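Local atomic coordinates of putative transcriptional regulator protein (Vibrio parahaemolyticus, PDB entry 3ER6), a protein that probably acts as a DNA-binding transcription regulator of the AraC type, of which this chain is the DJ-1/PfpI-like domain without the DNA-binding region. Residues Y20-L31 and P169-V180; L126-H135 and N162-Y170. The protein carries 1 engineered substitution. All blocks are in the same frame, centred on the assembly; numbering follows the deposited sequence. Where two conformers were deposited one is given.

Contact 1: Y20-L31 and P169-V180; sequences YFASIISSLEIL and PYSHSSVMLEIV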
loop_
_atom_site.group_PDB
_atom_site.type_symbol
_atom_site.label_atom_id
_atom_site.label_comp_id
_atom_site.label_asym_id
_atom_site.label_seq_id
_atom_site.Cartn_x
_atom_site.Cartn_y
_atom_site.Cartn_z
ATOM N N TYR A 20 -3.013 -9.719 2.479
ATOM C CA TYR A 20 -2.808 -8.395 3.022
ATOM C C TYR A 20 -1.331 -8.106 2.991
ATOM O O TYR A 20 -0.647 -8.209 4.018
ATOM C CB TYR A 20 -3.329 -8.339 4.490
ATOM C CG TYR A 20 -4.840 -8.480 4.516
ATOM C CD1 TYR A 20 -5.659 -7.438 4.059
ATOM C CD2 TYR A 20 -5.454 -9.668 4.955
ATOM C CE1 TYR A 20 -7.089 -7.575 4.082
ATOM C CE2 TYR A 20 -6.837 -9.835 4.932
ATOM C CZ TYR A 20 -7.648 -8.809 4.525
ATOM O OH TYR A 20 -9.024 -8.991 4.547
ATOM N N PHE A 21 -0.799 -7.867 1.802
ATOM C CA PHE A 21 0.636 -7.522 1.708
ATOM C C PHE A 21 0.878 -6.104 1.206
ATOM O O PHE A 21 2.039 -5.630 1.239
ATOM C CB PHE A 21 1.430 -8.541 0.870
ATOM C CG PHE A 21 1.266 -8.368 -0.632
ATOM C CD1 PHE A 21 2.264 -7.797 -1.402
ATOM C CD2 PHE A 21 0.091 -8.810 -1.274
ATOM C CE1 PHE A 21 2.105 -7.637 -2.804
ATOM C CE2 PHE A 21 -0.053 -8.677 -2.662
ATOM C CZ PHE A 21 0.950 -8.072 -3.426
ATOM N N ALA A 22 -0.181 -5.404 0.767
ATOM C CA ALA A 22 0.017 -4.024 0.222
ATOM C C ALA A 22 0.750 -3.125 1.171
ATOM O O ALA A 22 1.605 -2.355 0.746
ATOM C CB ALA A 22 -1.291 -3.363 -0.128
ATOM N N SER A 23 0.436 -3.182 2.470
ATOM C CA SER A 23 1.142 -2.255 3.393
ATOM C C SER A 23 2.657 -2.524 3.540
ATOM O O SER A 23 3.447 -1.594 3.885
ATOM C CB SER A 23 0.449 -2.205 4.783
ATOM O OG SER A 23 0.416 -3.514 5.403
ATOM N N ILE A 24 3.074 -3.765 3.328
ATOM C CA ILE A 24 4.514 -4.052 3.267
ATOM C C ILE A 24 5.107 -3.310 2.071
ATOM O O ILE A 24 6.140 -2.657 2.172
ATOM C CB ILE A 24 4.748 -5.578 3.113
ATOM C CG1 ILE A 24 4.625 -6.237 4.489
ATOM C CG2 ILE A 24 6.133 -5.908 2.522
ATOM C CD1 ILE A 24 5.825 -5.787 5.488
ATOM N N ILE A 25 4.451 -3.430 0.924
ATOM C CA ILE A 25 4.962 -2.804 -0.330
ATOM C C ILE A 25 4.940 -1.264 -0.159
ATOM O O ILE A 25 5.894 -0.591 -0.526
ATOM C CB ILE A 25 4.047 -3.157 -1.528
ATOM C CG1 ILE A 25 3.782 -4.672 -1.605
ATOM C CG2 ILE A 25 4.601 -2.559 -2.903
ATOM C CD1 ILE A 25 5.107 -5.469 -1.692
ATOM N N SER A 26 3.849 -0.685 0.394
ATOM C CA SER A 26 3.824 0.782 0.526
ATOM C C SER A 26 4.957 1.263 1.466
ATOM O O SER A 26 5.543 2.312 1.220
ATOM C CB SER A 26 2.452 1.294 1.001
ATOM O OG SER A 26 2.159 0.803 2.291
ATOM N N SER A 27 5.271 0.483 2.499
ATOM C CA SER A 27 6.293 0.871 3.450
ATOM C C SER A 27 7.630 0.913 2.736
ATOM O O SER A 27 8.381 1.834 2.955
ATOM C CB SER A 27 6.380 -0.063 4.669
ATOM O OG SER A 27 5.129 -0.103 5.362
ATOM N N LEU A 28 7.919 -0.080 1.888
ATOM C CA LEU A 28 9.158 -0.039 1.124
ATOM C C LEU A 28 9.188 1.094 0.106
ATOM O O LEU A 28 10.251 1.694 -0.140
ATOM C CB LEU A 28 9.417 -1.386 0.404
ATOM C CG LEU A 28 9.606 -2.594 1.345
ATOM C CD1 LEU A 28 9.978 -3.860 0.572
ATOM C CD2 LEU A 28 10.609 -2.310 2.526
ATOM N N GLU A 29 8.065 1.348 -0.551
ATOM C CA GLU A 29 8.036 2.473 -1.484
ATOM C C GLU A 29 8.368 3.736 -0.736
ATOM O O GLU A 29 9.085 4.576 -1.268
ATOM C CB GLU A 29 6.614 2.592 -2.074
ATOM C CG GLU A 29 6.398 1.435 -3.108
ATOM C CD GLU A 29 4.979 1.358 -3.759
ATOM O OE1 GLU A 29 4.173 2.252 -3.549
ATOM O OE2 GLU A 29 4.732 0.362 -4.465
ATOM N N ILE A 30 7.827 3.917 0.483
ATOM C CA ILE A 30 8.106 5.165 1.217
ATOM C C ILE A 30 9.579 5.174 1.632
ATOM O O ILE A 30 10.275 6.146 1.436
ATOM C CB ILE A 30 7.182 5.336 2.500
ATOM C CG1 ILE A 30 5.709 5.510 2.080
ATOM C CG2 ILE A 30 7.652 6.575 3.439
ATOM C CD1 ILE A 30 4.702 5.300 3.203
ATOM N N LEU A 31 10.037 4.118 2.298
ATOM C CA LEU A 31 11.451 4.074 2.679
ATOM C C LEU A 31 12.442 4.309 1.524
ATOM O O LEU A 31 13.424 5.091 1.698
ATOM C CB LEU A 31 11.768 2.785 3.442
ATOM C CG LEU A 31 10.997 2.687 4.795
ATOM C CD1 LEU A 31 11.344 1.334 5.422
ATOM C CD2 LEU A 31 11.205 3.891 5.808
ATOM N N PRO A 169 -4.901 0.025 9.059
ATOM C CA PRO A 169 -4.097 -0.957 8.282
ATOM C C PRO A 169 -3.231 -0.388 7.133
ATOM O O PRO A 169 -2.244 -1.064 6.747
ATOM C CB PRO A 169 -5.168 -1.938 7.746
ATOM C CG PRO A 169 -6.474 -1.037 7.697
ATOM C CD PRO A 169 -6.356 -0.232 8.955
ATOM N N TYR A 170 -3.574 0.778 6.570
ATOM C CA TYR A 170 -2.845 1.263 5.382
ATOM C C TYR A 170 -2.026 2.533 5.559
ATOM O O TYR A 170 -1.182 2.865 4.684
ATOM C CB TYR A 170 -3.754 1.432 4.128
ATOM C CG TYR A 170 -4.303 0.084 3.811
ATOM C CD1 TYR A 170 -3.471 -0.900 3.289
ATOM C CD2 TYR A 170 -5.620 -0.261 4.163
ATOM C CE1 TYR A 170 -3.978 -2.196 3.039
ATOM C CE2 TYR A 170 -6.125 -1.561 3.935
ATOM C CZ TYR A 170 -5.270 -2.505 3.365
ATOM O OH TYR A 170 -5.696 -3.790 3.143
ATOM N N SER A 171 -2.289 3.252 6.639
ATOM C CA SER A 171 -1.569 4.484 6.916
ATOM C C SER A 171 -0.513 4.272 7.983
ATOM O O SER A 171 -0.858 4.029 9.147
ATOM C CB SER A 171 -2.542 5.582 7.362
ATOM O OG SER A 171 -3.145 6.176 6.235
ATOM N N HIS A 172 0.760 4.359 7.587
ATOM C CA HIS A 172 1.877 4.108 8.504
ATOM C C HIS A 172 2.892 5.236 8.481
ATOM O O HIS A 172 4.091 5.028 8.723
ATOM C CB HIS A 172 2.521 2.764 8.125
ATOM C CG HIS A 172 1.536 1.644 8.150
ATOM N ND1 HIS A 172 1.066 1.111 9.326
ATOM C CD2 HIS A 172 0.867 1.016 7.156
ATOM C CE1 HIS A 172 0.178 0.167 9.060
ATOM N NE2 HIS A 172 0.037 0.092 7.748
ATOM N N SER A 173 2.402 6.430 8.153
ATOM C CA SER A 173 3.250 7.619 7.978
ATOM C C SER A 173 4.019 7.964 9.221
ATOM O O SER A 173 5.235 8.260 9.141
ATOM C CB SER A 173 2.392 8.861 7.603
ATOM O OG SER A 173 1.705 8.561 6.418
ATOM N N SER A 174 3.361 7.975 10.386
ATOM C CA SER A 174 4.105 8.466 11.522
ATOM C C SER A 174 5.313 7.560 11.828
ATOM O O SER A 174 6.419 8.067 12.069
ATOM C CB SER A 174 3.246 8.756 12.759
ATOM O OG SER A 174 2.863 7.555 13.379
ATOM N N VAL A 175 5.120 6.242 11.786
ATOM C CA VAL A 175 6.250 5.339 12.037
ATOM C C VAL A 175 7.332 5.407 10.966
ATOM O O VAL A 175 8.529 5.493 11.267
ATOM C CB VAL A 175 5.783 3.849 12.288
ATOM C CG1 VAL A 175 6.919 2.917 12.152
ATOM C CG2 VAL A 175 5.156 3.706 13.711
ATOM N N MET A 176 6.917 5.330 9.699
ATOM C CA MET A 176 7.878 5.322 8.596
ATOM C C MET A 176 8.732 6.632 8.604
ATOM O O MET A 176 9.955 6.607 8.434
ATOM C CB MET A 176 7.134 5.098 7.260
ATOM C CG MET A 176 6.806 3.572 6.972
ATOM S SD MET A 176 7.816 2.163 7.519
ATOM C CE MET A 176 6.560 0.988 8.069
ATOM N N LEU A 177 8.075 7.762 8.849
ATOM C CA LEU A 177 8.802 9.050 8.909
ATOM C C LEU A 177 9.719 9.150 10.124
ATOM O O LEU A 177 10.781 9.753 10.057
ATOM C CB LEU A 177 7.845 10.251 8.900
ATOM C CG LEU A 177 7.026 10.370 7.619
ATOM C CD1 LEU A 177 6.087 11.542 7.778
ATOM C CD2 LEU A 177 7.927 10.532 6.368
ATOM N N GLU A 178 9.309 8.536 11.220
ATOM C CA GLU A 178 10.169 8.484 12.367
ATOM C C GLU A 178 11.461 7.783 12.019
ATOM O O GLU A 178 12.524 8.321 12.261
ATOM C CB GLU A 178 9.463 7.786 13.525
ATOM C CG GLU A 178 10.185 7.983 14.836
ATOM C CD GLU A 178 10.241 9.464 15.267
ATOM O OE1 GLU A 178 11.310 9.830 15.779
ATOM O OE2 GLU A 178 9.254 10.247 15.084
ATOM N N ILE A 179 11.363 6.617 11.395
ATOM C CA ILE A 179 12.525 5.850 10.997
ATOM C C ILE A 179 13.330 6.655 9.969
ATOM O O ILE A 179 14.578 6.743 10.066
ATOM C CB ILE A 179 12.073 4.504 10.385
ATOM C CG1 ILE A 179 11.463 3.576 11.449
ATOM C CG2 ILE A 179 13.189 3.829 9.608
ATOM C CD1 ILE A 179 12.364 3.327 12.485
ATOM N N VAL A 180 12.631 7.287 9.005
ATOM C CA VAL A 180 13.326 8.182 8.071
ATOM C C VAL A 180 14.112 9.269 8.803
ATOM O O VAL A 180 15.251 9.503 8.463
ATOM C CB VAL A 180 12.374 8.837 7.021
ATOM C CG1 VAL A 180 13.136 9.916 6.177
ATOM C CG2 VAL A 180 11.866 7.752 6.122
HETATM O O HOH W 1 -2.204 -3.728 6.215
HETATM O O HOH W 2 -0.619 1.107 2.574
#

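Contact 2: L126-H135 and N162-Y170; sequences LLQQNKAVMH and NVYLSSGPY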
loop_
_atom_site.group_PDB
_atom_site.type_symbol
_atom_site.label_atom_id
_atom_site.label_comp_id
_atom_site.label_asym_id
_atom_site.label_seq_id
_atom_site.Cartn_x
_atom_site.Cartn_y
_atom_site.Cartn_z
ATOM N N LEU A 126 8.162 -8.992 22.509
ATOM C CA LEU A 126 9.131 -7.911 22.210
ATOM C C LEU A 126 8.876 -6.579 22.930
ATOM O O LEU A 126 9.783 -5.757 23.052
ATOM C CB LEU A 126 9.216 -7.613 20.710
ATOM C CG LEU A 126 9.415 -8.845 19.802
ATOM C CD1 LEU A 126 9.693 -8.343 18.339
ATOM C CD2 LEU A 126 10.572 -9.797 20.302
ATOM N N LEU A 127 7.644 -6.363 23.349
ATOM C CA LEU A 127 7.267 -5.127 24.008
ATOM C C LEU A 127 7.766 -5.126 25.453
ATOM O O LEU A 127 7.312 -5.930 26.262
ATOM C CB LEU A 127 5.761 -4.952 23.909
ATOM C CG LEU A 127 5.299 -4.704 22.445
ATOM C CD1 LEU A 127 3.759 -4.928 22.356
ATOM C CD2 LEU A 127 5.703 -3.283 21.908
ATOM N N GLN A 128 8.713 -4.245 25.761
ATOM C CA GLN A 128 9.295 -4.165 27.105
ATOM C C GLN A 128 8.273 -3.684 28.148
ATOM O O GLN A 128 8.301 -4.116 29.295
ATOM C CB GLN A 128 10.518 -3.280 27.075
ATOM C CG GLN A 128 11.111 -2.951 28.471
ATOM C CD GLN A 128 11.770 -4.156 29.210
ATOM O OE1 GLN A 128 13.006 -4.218 29.388
ATOM N NE2 GLN A 128 10.943 -5.087 29.649
ATOM N N GLN A 129 7.353 -2.818 27.730
ATOM C CA GLN A 129 6.393 -2.178 28.636
ATOM C C GLN A 129 5.000 -2.776 28.573
ATOM O O GLN A 129 4.044 -2.299 29.256
ATOM C CB GLN A 129 6.296 -0.698 28.306
ATOM C CG GLN A 129 7.575 0.075 28.572
ATOM C CD GLN A 129 7.273 1.563 28.799
ATOM O OE1 GLN A 129 6.095 1.964 28.933
ATOM N NE2 GLN A 129 8.316 2.387 28.831
ATOM N N ASN A 130 4.840 -3.788 27.732
ATOM C CA ASN A 130 3.532 -4.382 27.591
ATOM C C ASN A 130 2.416 -3.361 27.309
ATOM O O ASN A 130 1.312 -3.512 27.822
ATOM C CB ASN A 130 3.146 -5.237 28.817
ATOM C CG ASN A 130 3.670 -6.688 28.705
ATOM O OD1 ASN A 130 3.357 -7.546 29.540
ATOM N ND2 ASN A 130 4.505 -6.949 27.694
ATOM N N LYS A 131 2.673 -2.395 26.426
ATOM C CA LYS A 131 1.579 -1.579 25.883
ATOM C C LYS A 131 1.550 -1.621 24.351
ATOM O O LYS A 131 2.595 -1.669 23.716
ATOM C CB LYS A 131 1.690 -0.116 26.350
ATOM C CG LYS A 131 1.758 -0.003 27.867
ATOM C CD LYS A 131 2.018 1.421 28.322
ATOM C CE LYS A 131 1.562 1.574 29.790
ATOM N NZ LYS A 131 1.146 2.978 30.111
ATOM N N ALA A 132 0.371 -1.580 23.750
ATOM C CA ALA A 132 0.327 -1.708 22.290
ATOM C C ALA A 132 -0.785 -0.861 21.746
ATOM O O ALA A 132 -1.520 -0.219 22.495
ATOM C CB ALA A 132 0.079 -3.179 21.879
ATOM N N VAL A 133 -0.937 -0.937 20.435
ATOM C CA VAL A 133 -2.051 -0.276 19.737
ATOM C C VAL A 133 -2.720 -1.290 18.789
ATOM O O VAL A 133 -2.063 -2.179 18.273
ATOM C CB VAL A 133 -1.513 0.956 18.934
ATOM C CG1 VAL A 133 -0.953 2.019 19.899
ATOM C CG2 VAL A 133 -0.422 0.525 17.885
ATOM N N MET A 134 -4.023 -1.179 18.548
ATOM C CA MET A 134 -4.600 -1.991 17.482
ATOM C C MET A 134 -5.774 -1.222 16.940
ATOM O O MET A 134 -6.363 -0.416 17.700
ATOM C CB MET A 134 -5.011 -3.382 17.991
ATOM C CG MET A 134 -5.652 -4.328 16.945
ATOM S SD MET A 134 -4.788 -4.561 15.312
ATOM C CE MET A 134 -3.192 -4.965 15.884
ATOM N N HIS A 135 -6.126 -1.422 15.667
ATOM C CA HIS A 135 -7.275 -0.724 15.119
ATOM C C HIS A 135 -8.568 -1.403 15.624
ATOM O O HIS A 135 -8.542 -2.527 16.189
ATOM C CB HIS A 135 -7.215 -0.654 13.573
ATOM C CG HIS A 135 -6.905 -1.959 12.918
ATOM N ND1 HIS A 135 -7.742 -3.045 12.996
ATOM C CD2 HIS A 135 -5.816 -2.370 12.206
ATOM C CE1 HIS A 135 -7.200 -4.061 12.343
ATOM N NE2 HIS A 135 -6.031 -3.678 11.860
ATOM N N ASN A 162 13.194 -0.358 20.740
ATOM C CA ASN A 162 13.384 -0.482 19.295
ATOM C C ASN A 162 12.255 -1.138 18.562
ATOM O O ASN A 162 12.456 -1.612 17.432
ATOM C CB ASN A 162 14.666 -1.243 18.985
ATOM C CG ASN A 162 15.789 -0.316 18.791
ATOM O OD1 ASN A 162 15.703 0.641 17.988
ATOM N ND2 ASN A 162 16.850 -0.535 19.540
ATOM N N VAL A 163 11.095 -1.186 19.200
ATOM C CA VAL A 163 9.924 -1.819 18.593
ATOM C C VAL A 163 8.954 -0.693 18.214
ATOM O O VAL A 163 8.567 0.133 19.054
ATOM C CB VAL A 163 9.239 -2.849 19.564
ATOM C CG1 VAL A 163 8.013 -3.507 18.889
ATOM C CG2 VAL A 163 10.249 -3.876 20.042
ATOM N N TYR A 164 8.546 -0.663 16.958
ATOM C CA TYR A 164 7.648 0.365 16.416
ATOM C C TYR A 164 6.362 -0.295 15.973
ATOM O O TYR A 164 6.386 -1.206 15.136
ATOM C CB TYR A 164 8.291 1.028 15.161
ATOM C CG TYR A 164 9.599 1.701 15.429
ATOM C CD1 TYR A 164 9.692 3.108 15.411
ATOM C CD2 TYR A 164 10.747 0.951 15.668
ATOM C CE1 TYR A 164 10.901 3.759 15.625
ATOM C CE2 TYR A 164 11.989 1.588 15.931
ATOM C CZ TYR A 164 12.036 2.987 15.921
ATOM O OH TYR A 164 13.221 3.608 16.174
ATOM N N LEU A 165 5.243 0.153 16.510
ATOM C CA LEU A 165 3.969 -0.383 16.192
ATOM C C LEU A 165 3.106 0.646 15.434
ATOM O O LEU A 165 2.968 1.818 15.855
ATOM C CB LEU A 165 3.169 -0.772 17.473
ATOM C CG LEU A 165 3.823 -1.685 18.536
ATOM C CD1 LEU A 165 2.789 -1.949 19.664
ATOM C CD2 LEU A 165 4.318 -3.019 17.924
ATOM N N SER A 166 2.491 0.201 14.337
ATOM C CA SER A 166 1.614 1.088 13.577
ATOM C C SER A 166 0.321 0.277 13.169
ATOM O O SER A 166 0.387 -0.618 12.330
ATOM C CB SER A 166 2.338 1.667 12.348
ATOM O OG SER A 166 1.388 2.407 11.558
ATOM N N SER A 167 -0.819 0.579 13.807
ATOM C CA SER A 167 -2.109 -0.118 13.566
ATOM C C SER A 167 -2.517 -0.172 12.086
ATOM O O SER A 167 -2.911 -1.202 11.579
ATOM C CB SER A 167 -3.250 0.572 14.326
ATOM O OG SER A 167 -3.060 0.387 15.702
ATOM N N GLY A 168 -2.432 0.962 11.415
ATOM C CA GLY A 168 -2.917 1.076 10.066
ATOM C C GLY A 168 -4.430 0.841 10.021
ATOM O O GLY A 168 -5.180 1.356 10.886
ATOM N N PRO A 169 -4.901 0.025 9.059
ATOM C CA PRO A 169 -4.097 -0.957 8.282
ATOM C C PRO A 169 -3.231 -0.388 7.133
ATOM O O PRO A 169 -2.244 -1.064 6.747
ATOM C CB PRO A 169 -5.168 -1.938 7.746
ATOM C CG PRO A 169 -6.474 -1.037 7.697
ATOM C CD PRO A 169 -6.356 -0.232 8.955
ATOM N N TYR A 170 -3.574 0.778 6.570
ATOM C CA TYR A 170 -2.845 1.263 5.382
ATOM C C TYR A 170 -2.026 2.533 5.559
ATOM O O TYR A 170 -1.182 2.865 4.684
ATOM C CB TYR A 170 -3.754 1.432 4.128
ATOM C CG TYR A 170 -4.303 0.084 3.811
ATOM C CD1 TYR A 170 -3.471 -0.900 3.289
ATOM C CD2 TYR A 170 -5.620 -0.261 4.163
ATOM C CE1 TYR A 170 -3.978 -2.196 3.039
ATOM C CE2 TYR A 170 -6.125 -1.561 3.935
ATOM C CZ TYR A 170 -5.270 -2.505 3.365
ATOM O OH TYR A 170 -5.696 -3.790 3.143
HETATM O O HOH W 3 -4.597 2.137 17.112
#

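Contact 1: Y20-L31 and P169-V180
Met176 reaches from helix 173-180 to Ser27 of helix 22-31, its methyl CE lying 3.3 Å from Ser27 OG and its SD against Ser27 CB. The Met176 chain is bent at both chi2 (-31°) and chi3, which brings CE and SD against Ser27. Its CB meets Ile30 CG2 from across, at 4.1 Å, and farther along Leu31 CD2 slides past Val180 CG2 (3.9 Å) and packs over the backbone O of Met176. Toward the other end the contact turns polar. Ser23 CB rests against Pro169 O and His172 NE2, while Ser23 OG donates to a water that in turn donates to Pro169 O; a second water joins Ser26 OG to Tyr170 O. The two helices run side by side at 36°, with axes 10.3 Å apart, on one face of the central sheet of this DJ-1/PfpI-like alpha/beta domain; Ser23 and His172 both touch Ile114 of strand 110-114, and Ser27 touches Ile79. Behind these groups, Ser27 OG donates to Ser23 O (2.7 Å), which also receives Ser27 N, so the hydroxyl facing the methionine is pinned to its own helix. His172, the N-cap residue, is gripped at both ring nitrogens: ND1 pairs with Ser166 OG, and NE2 donates to Pro169 O at 2.7 Å from above the carbonyl plane. At the far end Tyr170 OH lies at the edge of the Tyr20 ring, 3.8 Å from CD1. Both phenols turn to the second subunit, Tyr170 OH bonding to its Glu29 and Tyr20 OH to its Thr33.

Contact 2: L126-H135 and N162-Y170
Leu165 projects from strand 163-166, part of the mixed sheet of the DJ-1/PfpI-like domain, toward the 126-135 segment. Its CB meets Val133 CG2 at 3.8 Å, CG comes near Leu127 CD2, and the tip methyl CD1 lies 3.7 Å from Ala132 CB, closes on Ala132 CA, and meets Leu127 CD2 head-on. With CG anti to the carbonyl carbon (chi1 -52°) the side chain carries that methyl onto the short strand 131-132. Val163, two residues earlier on the same side, repeats the pattern: CG1 crosses Leu127 CD2 at about a right angle, and CG2 touches Leu126 CB and the Leu126 carbonyl. Val121 of helix 117-124 packs against Leu126 and Leu165. Beyond the strand, Ser167 OG sits 3.4 Å from Val133 CG2 and 2.7 Å from a water, whose bond to Met134 O is weak. The Ser167 carbonyl oxygen lies at the His135 ring edge, 3.2 Å from CD2, which also meets Pro169 CD beyond the cis Gly168-Pro169 peptide. Met134 SD covers one ring face, and NE2 is hydrogen-bonded to Asp115 OD1. DJ-1/PfpI relatives keep an active-site histidine here beside the nucleophile cysteine, whose position Asp115 appears to occupy. The leucine-valine end is thus mainly apolar packing, whereas the serine-histidine end is polar.

Both contacts are buried and belong to the same DJ-1/PfpI-like domain, yet they hold different layers of it. Contact 1 pairs two helices on one face of the central sheet, whereas contact 2 fastens the irregular 126-135 segment to strand 163-166 within that sheet. Pro169 and Tyr170 belong to both, and the chain runs from the strand through 167-172 into the second helix of contact 1; Tyr164, on the side of the strand facing away from 126-135, packs on Ile179. Two waters bridge the helix-start end of contact 1, whereas contact 2 has one, at its Ser167 end; its other end is leucine and valine packing. Each reaches the second subunit, contact 1 more extensively.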